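PDB 2GP4: 6-phosphogluconate dehydratase from Shewanella oneidensis, which catalyses the dehydration of 6-phosphogluconate to 2-keto-3-deoxy-6-phosphogluconate in the Entner-Doudoroff pathway when it carries its iron-sulfur cluster, which this apo form lacks. Local coordinates for residues 117-125 with 160-171; 254-262 with 392-403. One frame throughout, in Å; residues are numbered along the deposited sequence.

Contact 1. Residues 117-125 with 160-171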
loop_
_atom_site.group_PDB
_atom_site.type_symbol
_atom_site.label_atom_id
_atom_site.label_comp_id
_atom_site.label_asym_id
_atom_site.label_seq_id
_atom_site.Cartn_x
_atom_site.Cartn_y
_atom_site.Cartn_z
ATOM N N GLU A 117 17.583 -12.227 1.009
ATOM C CA GLU A 117 17.067 -11.313 -0.022
ATOM C C GLU A 117 17.409 -11.827 -1.429
ATOM O O GLU A 117 18.450 -11.470 -1.985
ATOM C CB GLU A 117 17.610 -9.887 0.174
ATOM C CG GLU A 117 16.677 -8.768 -0.292
ATOM C CD GLU A 117 15.389 -8.655 0.531
ATOM O OE1 GLU A 117 15.467 -8.439 1.764
ATOM O OE2 GLU A 117 14.292 -8.770 -0.061
ATOM N N VAL A 118 16.536 -12.668 -1.989
ATOM C CA VAL A 118 16.694 -13.193 -3.359
ATOM C C VAL A 118 15.369 -13.091 -4.141
ATOM O O VAL A 118 14.656 -14.085 -4.311
ATOM C CB VAL A 118 17.215 -14.676 -3.380
ATOM C CG1 VAL A 118 17.448 -15.158 -4.810
ATOM C CG2 VAL A 118 18.499 -14.833 -2.570
ATOM N N GLY A 119 15.044 -11.885 -4.603
ATOM C CA GLY A 119 13.831 -11.643 -5.391
ATOM C C GLY A 119 14.158 -11.579 -6.869
ATOM O O GLY A 119 15.025 -10.811 -7.277
ATOM N N SER A 120 13.466 -12.387 -7.670
ATOM C CA SER A 120 13.804 -12.540 -9.087
ATOM C C SER A 120 12.594 -12.644 -10.021
ATOM O O SER A 120 11.471 -12.908 -9.587
ATOM C CB SER A 120 14.732 -13.747 -9.280
ATOM O OG SER A 120 14.202 -14.905 -8.658
ATOM N N VAL A 121 12.850 -12.426 -11.308
ATOM C CA VAL A 121 11.826 -12.465 -12.347
ATOM C C VAL A 121 12.105 -13.651 -13.268
ATOM O O VAL A 121 13.064 -13.636 -14.040
ATOM C CB VAL A 121 11.807 -11.141 -13.171
ATOM C CG1 VAL A 121 10.763 -11.191 -14.282
ATOM C CG2 VAL A 121 11.573 -9.940 -12.268
ATOM N N ALA A 122 11.279 -14.684 -13.163
ATOM C CA ALA A 122 11.407 -15.857 -14.023
ATOM C C ALA A 122 10.501 -15.700 -15.239
ATOM O O ALA A 122 9.377 -15.206 -15.135
ATOM C CB ALA A 122 11.072 -17.126 -13.254
ATOM N N GLN A 123 10.988 -16.123 -16.396
ATOM C CA GLN A 123 10.260 -15.895 -17.642
ATOM C C GLN A 123 9.919 -17.193 -18.381
ATOM O O GLN A 123 10.674 -18.168 -18.333
ATOM C CB GLN A 123 11.029 -14.913 -18.526
ATOM C CG GLN A 123 12.560 -14.966 -18.385
ATOM C CD GLN A 123 13.159 -13.847 -17.523
ATOM O OE1 GLN A 123 12.566 -12.775 -17.354
ATOM N NE2 GLN A 123 14.353 -14.091 -16.991
ATOM N N VAL A 124 8.774 -17.196 -19.059
ATOM C CA VAL A 124 8.193 -18.429 -19.606
ATOM C C VAL A 124 8.282 -18.522 -21.137
ATOM O O VAL A 124 8.123 -17.525 -21.840
ATOM C CB VAL A 124 6.719 -18.611 -19.126
ATOM C CG1 VAL A 124 6.089 -19.876 -19.690
ATOM C CG2 VAL A 124 6.657 -18.641 -17.608
ATOM N N ALA A 125 8.543 -19.738 -21.624
ATOM C CA ALA A 125 8.588 -20.077 -23.056
ATOM C C ALA A 125 9.494 -19.169 -23.881
ATOM O O ALA A 125 10.713 -19.305 -23.844
ATOM C CB ALA A 125 7.180 -20.130 -23.652
ATOM N N LEU A 160 12.968 -8.206 -18.589
ATOM C CA LEU A 160 11.941 -8.483 -19.589
ATOM C C LEU A 160 12.283 -7.980 -20.992
ATOM O O LEU A 160 11.677 -8.425 -21.967
ATOM C CB LEU A 160 10.588 -7.931 -19.135
ATOM C CG LEU A 160 9.980 -8.575 -17.885
ATOM C CD1 LEU A 160 8.859 -7.713 -17.326
ATOM C CD2 LEU A 160 9.500 -10.010 -18.148
ATOM N N SER A 161 13.256 -7.073 -21.101
ATOM C CA SER A 161 13.599 -6.466 -22.393
ATOM C C SER A 161 14.314 -7.405 -23.373
ATOM O O SER A 161 14.623 -7.014 -24.496
ATOM C CB SER A 161 14.393 -5.166 -22.205
ATOM O OG SER A 161 15.726 -5.417 -21.804
ATOM N N HIS A 162 14.565 -8.643 -22.948
ATOM C CA HIS A 162 15.118 -9.681 -23.827
ATOM C C HIS A 162 14.046 -10.228 -24.777
ATOM O O HIS A 162 14.361 -10.866 -25.782
ATOM C CB HIS A 162 15.759 -10.800 -23.006
ATOM C CG HIS A 162 16.879 -10.328 -22.133
ATOM N ND1 HIS A 162 18.143 -10.071 -22.619
ATOM C CD2 HIS A 162 16.922 -10.046 -20.807
ATOM C CE1 HIS A 162 18.918 -9.664 -21.630
ATOM N NE2 HIS A 162 18.201 -9.636 -20.521
ATOM N N ASN A 163 12.784 -9.972 -24.435
ATOM C CA ASN A 163 11.636 -10.163 -25.328
ATOM C C ASN A 163 11.542 -11.527 -26.012
ATOM O O ASN A 163 11.271 -11.616 -27.207
ATOM C CB ASN A 163 11.577 -9.035 -26.369
ATOM C CG ASN A 163 10.261 -9.004 -27.121
ATOM O OD1 ASN A 163 9.197 -9.201 -26.536
ATOM N ND2 ASN A 163 10.330 -8.767 -28.425
HETATM N N MSE A 164 11.762 -12.590 -25.252
HETATM C CA MSE A 164 11.607 -13.940 -25.785
HETATM C C MSE A 164 10.660 -14.752 -24.913
HETATM O O MSE A 164 10.696 -15.987 -24.889
HETATM C CB MSE A 164 12.967 -14.617 -25.929
HETATM C CG MSE A 164 13.756 -14.107 -27.116
HETATM SE SE MSE A 164 15.654 -14.267 -26.791
HETATM C CE MSE A 164 15.860 -16.189 -27.126
ATOM N N PHE A 165 9.799 -14.025 -24.212
ATOM C CA PHE A 165 8.894 -14.617 -23.252
ATOM C C PHE A 165 7.472 -14.445 -23.737
ATOM O O PHE A 165 7.092 -13.377 -24.212
ATOM C CB PHE A 165 9.079 -13.973 -21.874
ATOM C CG PHE A 165 10.493 -13.575 -21.578
ATOM C CD1 PHE A 165 11.535 -14.496 -21.690
ATOM C CD2 PHE A 165 10.790 -12.280 -21.183
ATOM C CE1 PHE A 165 12.853 -14.125 -21.424
ATOM C CE2 PHE A 165 12.105 -11.902 -20.906
ATOM C CZ PHE A 165 13.136 -12.827 -21.028
ATOM N N ASP A 166 6.705 -15.522 -23.635
ATOM C CA ASP A 166 5.286 -15.501 -23.952
ATOM C C ASP A 166 4.492 -15.169 -22.693
ATOM O O ASP A 166 3.314 -14.836 -22.758
ATOM C CB ASP A 166 4.869 -16.847 -24.532
ATOM C CG ASP A 166 5.519 -17.117 -25.876
ATOM O OD1 ASP A 166 4.941 -16.710 -26.908
ATOM O OD2 ASP A 166 6.610 -17.729 -25.898
ATOM N N GLY A 167 5.173 -15.252 -21.555
ATOM C CA GLY A 167 4.617 -14.907 -20.257
ATOM C C GLY A 167 5.731 -14.895 -19.232
ATOM O O GLY A 167 6.880 -15.200 -19.555
ATOM N N ALA A 168 5.399 -14.556 -17.992
ATOM C CA ALA A 168 6.411 -14.457 -16.951
ATOM C C ALA A 168 5.900 -14.831 -15.560
ATOM O O ALA A 168 4.693 -14.901 -15.316
ATOM C CB ALA A 168 7.029 -13.056 -16.944
ATOM N N LEU A 169 6.850 -15.092 -14.665
ATOM C CA LEU A 169 6.570 -15.357 -13.261
ATOM C C LEU A 169 7.379 -14.408 -12.381
ATOM O O LEU A 169 8.562 -14.169 -12.627
ATOM C CB LEU A 169 6.874 -16.816 -12.917
ATOM C CG LEU A 169 5.993 -17.880 -13.583
ATOM C CD1 LEU A 169 6.558 -19.278 -13.349
ATOM C CD2 LEU A 169 4.560 -17.801 -13.090
ATOM N N LEU A 170 6.731 -13.860 -11.359
ATOM C CA LEU A 170 7.361 -12.873 -10.493
ATOM C C LEU A 170 7.455 -13.382 -9.055
ATOM O O LEU A 170 6.442 -13.729 -8.446
ATOM C CB LEU A 170 6.604 -11.537 -10.565
ATOM C CG LEU A 170 6.279 -10.973 -11.958
ATOM C CD1 LEU A 170 5.447 -9.704 -11.875
ATOM C CD2 LEU A 170 7.545 -10.720 -12.773
ATOM N N LEU A 171 8.678 -13.433 -8.527
ATOM C CA LEU A 171 8.941 -13.959 -7.188
ATOM C C LEU A 171 9.319 -12.830 -6.224
ATOM O O LEU A 171 10.496 -12.472 -6.107
ATOM C CB LEU A 171 10.061 -15.014 -7.230
ATOM C CG LEU A 171 10.145 -16.064 -8.346
ATOM C CD1 LEU A 171 11.370 -16.949 -8.143
ATOM C CD2 LEU A 171 8.891 -16.920 -8.454
#
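Two antiparallel strands, 120-124 and 167-171, lie side by side in the small mixed sheet of the N-terminal part of the enzyme, with Ala122 facing Leu169 at mid-length. Their N-to-C directions are 157° apart. Ala122 and Leu169 form a hydrogen-bonded pair. Leu169 N gives a nearly straight bond to Ala122 O at 2.6 Å, while the return bond from Ala122 N to Leu169 O, at 2.8 Å, is clearly bent. Toward one end, Leu171 N binds Ser120 O at 3.0 Å, and the bond from Ser120 N to Leu171 O is weak. At the other end, Val124 N bonds to Gly167 O at 2.8 Å. Val124 O then takes the N-H of Asp166, which carries the pairing into the loop before strand 167-171.

Val121 and Leu170 share one face of the sheet and point the same way. Val121 CG1 stands anti to its own backbone N (chi1 179°) and rests on Leu170 CD2 at 3.6 Å. Next to them, Gln123 lies over one face of the Phe165 ring. Gln123 CB makes a CH-pi contact with the Phe165 ring, though the modelled spacing is too tight to be trusted in detail. The Gln123 chain bends at chi2 and brings its amide to within 21° of parallel with the ring. NE2 makes weak bonds to the carbonyls of Val128 and Pro129. On the other face, Val124 CG2 meets Leu169 CG at 4.1 Å.

Strand 120-124 is an edge strand within this chain. Strand 167-171 is central: Ala168 and Leu170 make backbone bonds to Leu194 of the parallel strand 193-195 and to Pro192 and Val196 at its two ends. Helix 179-186 links strands 167-171 and 193-195 in a beta-alpha-beta crossover and packs on the Val121 and Leu170 face through Leu181 and Ala185.

Contact 2. Residues 254-262 with 392-403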
loop_
_atom_site.group_PDB
_atom_site.type_symbol
_atom_site.label_atom_id
_atom_site.label_comp_id
_atom_site.label_asym_id
_atom_site.label_seq_id
_atom_site.Cartn_x
_atom_site.Cartn_y
_atom_site.Cartn_z
ATOM N N LEU A 254 -2.248 -8.228 -3.963
ATOM C CA LEU A 254 -2.172 -9.146 -5.108
ATOM C C LEU A 254 -3.307 -10.171 -5.111
ATOM O O LEU A 254 -3.683 -10.687 -6.168
ATOM C CB LEU A 254 -0.819 -9.874 -5.155
ATOM C CG LEU A 254 0.479 -9.121 -5.468
ATOM C CD1 LEU A 254 0.384 -8.312 -6.766
ATOM C CD2 LEU A 254 0.875 -8.232 -4.304
ATOM N N GLU A 255 -3.840 -10.455 -3.923
ATOM C CA GLU A 255 -4.937 -11.398 -3.750
ATOM C C GLU A 255 -6.263 -10.843 -4.280
ATOM O O GLU A 255 -6.927 -11.502 -5.079
ATOM C CB GLU A 255 -5.069 -11.786 -2.273
ATOM C CG GLU A 255 -6.038 -12.923 -1.994
ATOM C CD GLU A 255 -5.412 -14.301 -2.119
ATOM O OE1 GLU A 255 -6.173 -15.268 -2.324
ATOM O OE2 GLU A 255 -4.175 -14.432 -2.003
ATOM N N VAL A 256 -6.638 -9.640 -3.842
ATOM C CA VAL A 256 -7.903 -9.011 -4.257
ATOM C C VAL A 256 -7.902 -8.573 -5.717
ATOM O O VAL A 256 -8.953 -8.495 -6.349
ATOM C CB VAL A 256 -8.294 -7.790 -3.375
ATOM C CG1 VAL A 256 -8.952 -8.246 -2.104
ATOM C CG2 VAL A 256 -7.086 -6.900 -3.089
HETATM N N MSE A 257 -6.713 -8.284 -6.233
HETATM C CA MSE A 257 -6.541 -7.852 -7.611
HETATM C C MSE A 257 -6.373 -9.036 -8.564
HETATM O O MSE A 257 -6.193 -8.852 -9.765
HETATM C CB MSE A 257 -5.352 -6.903 -7.713
HETATM C CG MSE A 257 -5.575 -5.571 -7.020
HETATM SE SE MSE A 257 -4.081 -4.347 -7.250
HETATM C CE MSE A 257 -4.022 -4.326 -9.199
ATOM N N GLY A 258 -6.432 -10.246 -8.012
ATOM C CA GLY A 258 -6.369 -11.476 -8.795
ATOM C C GLY A 258 -5.068 -11.656 -9.549
ATOM O O GLY A 258 -5.062 -12.133 -10.682
ATOM N N LEU A 259 -3.965 -11.271 -8.911
ATOM C CA LEU A 259 -2.650 -11.298 -9.543
ATOM C C LEU A 259 -1.809 -12.506 -9.128
ATOM O O LEU A 259 -0.705 -12.704 -9.627
ATOM C CB LEU A 259 -1.909 -9.979 -9.276
ATOM C CG LEU A 259 -1.697 -8.955 -10.406
ATOM C CD1 LEU A 259 -2.522 -9.208 -11.661
ATOM C CD2 LEU A 259 -1.924 -7.541 -9.881
ATOM N N GLN A 260 -2.346 -13.303 -8.211
ATOM C CA GLN A 260 -1.741 -14.571 -7.812
ATOM C C GLN A 260 -2.844 -15.590 -7.545
ATOM O O GLN A 260 -3.999 -15.214 -7.378
ATOM C CB GLN A 260 -0.859 -14.392 -6.574
ATOM C CG GLN A 260 -1.535 -13.675 -5.407
ATOM C CD GLN A 260 -0.614 -13.462 -4.217
ATOM O OE1 GLN A 260 0.556 -13.104 -4.367
ATOM N NE2 GLN A 260 -1.149 -13.672 -3.023
ATOM N N LEU A 261 -2.486 -16.871 -7.512
ATOM C CA LEU A 261 -3.443 -17.940 -7.209
ATOM C C LEU A 261 -4.165 -17.722 -5.876
ATOM O O LEU A 261 -3.543 -17.320 -4.897
ATOM C CB LEU A 261 -2.750 -19.306 -7.226
ATOM C CG LEU A 261 -2.795 -20.193 -8.480
ATOM C CD1 LEU A 261 -2.976 -19.423 -9.782
ATOM C CD2 LEU A 261 -1.555 -21.073 -8.541
ATOM N N PRO A 262 -5.490 -17.964 -5.849
ATOM C CA PRO A 262 -6.294 -17.835 -4.628
ATOM C C PRO A 262 -5.697 -18.587 -3.436
ATOM O O PRO A 262 -5.375 -19.776 -3.544
ATOM C CB PRO A 262 -7.634 -18.452 -5.027
ATOM C CG PRO A 262 -7.711 -18.267 -6.486
ATOM C CD PRO A 262 -6.316 -18.367 -7.004
ATOM N N THR A 392 -9.148 -12.591 -13.686
ATOM C CA THR A 392 -8.026 -12.826 -12.787
ATOM C C THR A 392 -7.119 -13.899 -13.377
ATOM O O THR A 392 -7.488 -14.574 -14.348
ATOM C CB THR A 392 -8.476 -13.242 -11.355
ATOM O OG1 THR A 392 -8.851 -14.621 -11.338
ATOM C CG2 THR A 392 -9.642 -12.399 -10.856
ATOM N N VAL A 393 -5.940 -14.064 -12.783
ATOM C CA VAL A 393 -4.999 -15.094 -13.207
ATOM C C VAL A 393 -5.539 -16.518 -13.031
ATOM O O VAL A 393 -5.008 -17.453 -13.625
ATOM C CB VAL A 393 -3.631 -14.950 -12.504
ATOM C CG1 VAL A 393 -2.977 -13.621 -12.884
ATOM C CG2 VAL A 393 -3.772 -15.076 -10.987
ATOM N N ALA A 394 -6.595 -16.671 -12.232
ATOM C CA ALA A 394 -7.231 -17.969 -12.001
ATOM C C ALA A 394 -8.484 -18.162 -12.845
ATOM O O ALA A 394 -9.138 -19.203 -12.760
ATOM C CB ALA A 394 -7.571 -18.140 -10.522
ATOM N N GLY A 395 -8.817 -17.160 -13.653
ATOM C CA GLY A 395 -10.036 -17.192 -14.451
ATOM C C GLY A 395 -10.936 -16.009 -14.155
ATOM O O GLY A 395 -10.625 -15.177 -13.298
ATOM N N TYR A 396 -12.058 -15.939 -14.866
ATOM C CA TYR A 396 -12.995 -14.835 -14.724
ATOM C C TYR A 396 -13.848 -14.957 -13.462
ATOM O O TYR A 396 -14.219 -16.060 -13.055
ATOM C CB TYR A 396 -13.885 -14.733 -15.966
ATOM C CG TYR A 396 -14.762 -13.501 -15.987
ATOM C CD1 TYR A 396 -14.229 -12.249 -16.275
ATOM C CD2 TYR A 396 -16.124 -13.591 -15.707
ATOM C CE1 TYR A 396 -15.024 -11.120 -16.282
ATOM C CE2 TYR A 396 -16.934 -12.466 -15.720
ATOM C CZ TYR A 396 -16.375 -11.233 -16.008
ATOM O OH TYR A 396 -17.176 -10.111 -16.027
ATOM N N GLY A 397 -14.143 -13.813 -12.850
ATOM C CA GLY A 397 -14.987 -13.752 -11.660
ATOM C C GLY A 397 -14.201 -13.787 -10.361
ATOM O O GLY A 397 -13.501 -14.763 -10.083
ATOM N N LEU A 398 -14.326 -12.726 -9.560
ATOM C CA LEU A 398 -13.578 -12.617 -8.297
ATOM C C LEU A 398 -14.008 -13.612 -7.215
ATOM O O LEU A 398 -13.251 -13.868 -6.283
ATOM C CB LEU A 398 -13.609 -11.185 -7.743
ATOM C CG LEU A 398 -12.573 -10.891 -6.644
ATOM C CD1 LEU A 398 -11.147 -10.896 -7.193
ATOM C CD2 LEU A 398 -12.874 -9.594 -5.920
ATOM N N ARG A 399 -15.210 -14.172 -7.353
ATOM C CA ARG A 399 -15.741 -15.180 -6.427
ATOM C C ARG A 399 -14.816 -16.401 -6.310
ATOM O O ARG A 399 -14.892 -17.153 -5.327
ATOM C CB ARG A 399 -17.150 -15.594 -6.868
ATOM C CG ARG A 399 -18.076 -16.125 -5.774
ATOM C CD ARG A 399 -18.310 -15.135 -4.629
ATOM N NE ARG A 399 -19.397 -14.177 -4.843
ATOM C CZ ARG A 399 -20.071 -13.583 -3.853
ATOM N NH1 ARG A 399 -19.800 -13.863 -2.582
ATOM N NH2 ARG A 399 -21.031 -12.716 -4.125
ATOM N N ARG A 400 -13.932 -16.572 -7.299
ATOM C CA ARG A 400 -12.896 -17.613 -7.279
ATOM C C ARG A 400 -11.923 -17.431 -6.115
ATOM O O ARG A 400 -11.275 -18.387 -5.669
ATOM C CB ARG A 400 -12.095 -17.608 -8.582
ATOM C CG ARG A 400 -12.852 -18.062 -9.793
ATOM C CD ARG A 400 -12.025 -17.841 -11.054
ATOM N NE ARG A 400 -12.781 -18.198 -12.252
ATOM C CZ ARG A 400 -12.911 -19.436 -12.721
ATOM N NH1 ARG A 400 -12.338 -20.461 -12.101
ATOM N NH2 ARG A 400 -13.620 -19.652 -13.818
ATOM N N TYR A 401 -11.820 -16.196 -5.632
ATOM C CA TYR A 401 -10.913 -15.871 -4.542
ATOM C C TYR A 401 -11.537 -16.056 -3.161
ATOM O O TYR A 401 -10.899 -15.790 -2.144
ATOM C CB TYR A 401 -10.298 -14.478 -4.751
ATOM C CG TYR A 401 -9.213 -14.530 -5.786
ATOM C CD1 TYR A 401 -9.522 -14.565 -7.143
ATOM C CD2 TYR A 401 -7.877 -14.611 -5.412
ATOM C CE1 TYR A 401 -8.531 -14.652 -8.099
ATOM C CE2 TYR A 401 -6.870 -14.695 -6.365
ATOM C CZ TYR A 401 -7.204 -14.716 -7.708
ATOM O OH TYR A 401 -6.220 -14.798 -8.669
ATOM N N THR A 402 -12.771 -16.550 -3.135
ATOM C CA THR A 402 -13.405 -16.999 -1.891
ATOM C C THR A 402 -13.103 -18.476 -1.642
ATOM O O THR A 402 -13.569 -19.055 -0.662
ATOM C CB THR A 402 -14.938 -16.782 -1.897
ATOM O OG1 THR A 402 -15.557 -17.662 -2.848
ATOM C CG2 THR A 402 -15.278 -15.342 -2.230
ATOM N N GLN A 403 -12.331 -19.079 -2.541
ATOM C CA GLN A 403 -11.937 -20.480 -2.407
ATOM C C GLN A 403 -10.488 -20.630 -1.939
ATOM O O GLN A 403 -9.647 -19.756 -2.177
ATOM C CB GLN A 403 -12.150 -21.238 -3.718
ATOM C CG GLN A 403 -13.603 -21.447 -4.098
ATOM C CD GLN A 403 -13.816 -22.730 -4.892
ATOM O OE1 GLN A 403 -13.018 -23.075 -5.771
ATOM N NE2 GLN A 403 -14.891 -23.447 -4.578
HETATM O O HOH W 1 -8.529 -15.525 -1.030
#
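Tyr401 reaches from a short 3-10 turn into the bend formed by Glu255, Gly258, Gln260 and Pro262. CB leaves the backbone alongside the bend, and the first torsion (chi1 -77°, CG beside the backbone N) swings the ring in. Tyr401 CG lies 3.9 Å from Glu255 O. CD1 is near Pro262 CG, which sits over the centre of the Tyr401 ring in a CH-pi contact, 3.7 Å from the centroid. CD2 meets Glu255 O, and Glu255 OE1 lies in the ring plane at that edge. Tyr401 CE2 comes 3.1 Å from Gln260 O and is also close to Glu255 O. CE1 and CZ run past Gly258 CA. At the tip, Tyr401 OH donates to Gln260 O at 2.6 Å, from above the carbonyl plane. With a phenylalanine in its place, Gln260 O would probably be left without this donor.

Glu255 OE1 accepts from Gly263 N and from a water that bonds to Tyr401 O. Gly258 closes the preceding helix in a Schellman motif, and Gly258 O accepts a nearly straight bond from Val393 N at 3.0 Å.

Val256, at the end of helix 252-256, packs on helices 304-316 and 372-383. Leu261 and Val393 both touch Leu194 of strand 193-195.

How the contacts relate
Contact 1 closes before contact 2 opens, so the two follow in series along the chain. Their centres are 21 Å apart. The nearest atoms stay about 7 Å apart, so they do not touch. Contact 1 joins neighbouring strands, with helix 145-160 in the connection between them. Contact 2 brings together chain parts 130 residues apart, separated by a largely helical stretch. Strand 193-195, which falls between the two contacts in sequence, joins them. It is the neighbour of strand 167-171 in the sheet of contact 1, and its Leu194 and Phe195 meet residues of contact 2. It thus links the small sheet to the helical part of the N-terminal region.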